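Foldase protein PrsA (Bacillus subtilis, PDB 4WO7) assists the folding of secreted proteins after they cross the membrane, and has peptidyl-prolyl cis-trans isomerase activity that is dispensable for this role in vivo. Local coordinates at residues 86-89 with 90-94. Sequence-based numbering, arbitrary orientation.
Sequences EQVK and YELLT
Four successive i to i+4 backbone hydrogen bonds, in which the N-H groups of Tyr90, Glu91, Leu92 and Leu93 donate to the carbonyl oxygens of Glu86, Gln87, Val88 and Lys89 respectively, give the pattern of an alpha-helix, here an inner part of helix 81-101. The bond from Leu92 N to Val88 O spans 3.0 Å with an N-H...O angle of 166°, and that from Leu93 N to Lys89 O spans 2.9 Å. On one face Val88 and Leu92 lie side by side and point the same way, with Val88 CG1 4.1 Å from Leu92 CD1. Val88 places CG1 there by setting it opposite its own backbone N (chi1 165°). Both residues also pack on Lys60, and Val88 on Leu61, which places this side of the helix against helix 54-67. One residue further on, Lys89 pairs with Leu93, whose side chains cross at a slant; Lys89 CG comes 4.2 Å from Leu93 CD1. Each leucine carries CG beside its backbone N, near the carbonyl oxygen one turn back: Leu92 CG is 3.3 Å from Val88 O, and Leu93 CG 3.2 Å from Lys89 O. The lysine chain runs fully extended to a salt bridge between NZ and Asp47 of helix 21-49, which Leu93 also touches. Tyr90 touches Gln39 and Glu43 of the same helix, its hydroxyl is hydrogen-bonded to Gln42 OE1, and Gln87 OE1 accepts from Gln39. Residues 86-94 thus pack against helices 21-49, 54-67 and 231-244, the last through Tyr90 and Thr94. Thr94 OG1 donates to Glu91 O at 2.8 Å, approaching from the side of the carbonyl (C=O...OG1 angle 111°).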
# COMPACT_ATOMS: atom_id res chain seq x y z
N GLU A 86 23.61 -0.43 -5.11
CA GLU A 86 23.33 -1.84 -4.87
C GLU A 86 21.89 -2.19 -5.24
O GLU A 86 21.64 -3.23 -5.85
CB GLU A 86 23.59 -2.19 -3.40
CG GLU A 86 25.06 -2.32 -3.03
CD GLU A 86 25.24 -2.67 -1.57
OE1 GLU A 86 26.40 -2.77 -1.12
OE2 GLU A 86 24.22 -2.85 -0.87
N GLN A 87 20.96 -1.32 -4.87
CA GLN A 87 19.54 -1.53 -5.15
C GLN A 87 19.27 -1.45 -6.64
O GLN A 87 18.47 -2.22 -7.19
CB GLN A 87 18.70 -0.48 -4.43
CG GLN A 87 18.78 -0.52 -2.92
CD GLN A 87 18.69 -1.92 -2.37
OE1 GLN A 87 17.71 -2.63 -2.62
NE2 GLN A 87 19.71 -2.33 -1.63
N VAL A 88 19.95 -0.52 -7.29
CA VAL A 88 19.83 -0.35 -8.73
C VAL A 88 20.43 -1.56 -9.43
O VAL A 88 19.88 -2.05 -10.42
CB VAL A 88 20.52 0.95 -9.20
CG1 VAL A 88 20.74 0.95 -10.71
CG2 VAL A 88 19.69 2.16 -8.76
N LYS A 89 21.57 -2.04 -8.93
CA LYS A 89 22.21 -3.21 -9.51
C LYS A 89 21.27 -4.41 -9.42
O LYS A 89 21.16 -5.20 -10.35
CB LYS A 89 23.54 -3.53 -8.81
CG LYS A 89 24.25 -4.73 -9.41
CD LYS A 89 25.59 -5.03 -8.76
CE LYS A 89 26.29 -6.16 -9.49
NZ LYS A 89 27.53 -6.60 -8.82
N TYR A 90 20.57 -4.52 -8.29
CA TYR A 90 19.63 -5.60 -8.08
C TYR A 90 18.47 -5.53 -9.08
O TYR A 90 18.09 -6.55 -9.65
CB TYR A 90 19.10 -5.59 -6.65
CG TYR A 90 18.03 -6.63 -6.37
CD1 TYR A 90 18.27 -7.97 -6.62
CD2 TYR A 90 16.81 -6.27 -5.84
CE1 TYR A 90 17.30 -8.92 -6.37
CE2 TYR A 90 15.83 -7.22 -5.57
CZ TYR A 90 16.09 -8.54 -5.84
OH TYR A 90 15.13 -9.50 -5.59
N GLU A 91 17.92 -4.34 -9.31
CA GLU A 91 16.85 -4.19 -10.28
C GLU A 91 17.33 -4.57 -11.69
O GLU A 91 16.64 -5.29 -12.42
CB GLU A 91 16.28 -2.77 -10.30
CG GLU A 91 15.05 -2.63 -11.19
CD GLU A 91 14.45 -1.24 -11.19
OE1 GLU A 91 15.21 -0.26 -11.37
OE2 GLU A 91 13.22 -1.12 -11.03
N LEU A 92 18.51 -4.10 -12.06
CA LEU A 92 19.06 -4.38 -13.39
C LEU A 92 19.28 -5.89 -13.56
O LEU A 92 19.05 -6.43 -14.63
CB LEU A 92 20.37 -3.63 -13.63
CG LEU A 92 20.30 -2.10 -13.73
CD1 LEU A 92 21.69 -1.48 -13.82
CD2 LEU A 92 19.47 -1.67 -14.94
N LEU A 93 19.73 -6.55 -12.49
CA LEU A 93 19.91 -8.00 -12.52
C LEU A 93 18.59 -8.74 -12.72
O LEU A 93 18.48 -9.62 -13.57
CB LEU A 93 20.57 -8.50 -11.24
CG LEU A 93 22.06 -8.20 -11.11
CD1 LEU A 93 22.51 -8.51 -9.69
CD2 LEU A 93 22.88 -9.01 -12.11
N THR A 94 17.58 -8.38 -11.94
CA THR A 94 16.27 -9.03 -12.03
C THR A 94 15.65 -8.75 -13.40
O THR A 94 14.85 -9.53 -13.91
CB THR A 94 15.32 -8.57 -10.91
OG1 THR A 94 15.21 -7.14 -10.93
CG2 THR A 94 15.83 -9.02 -9.54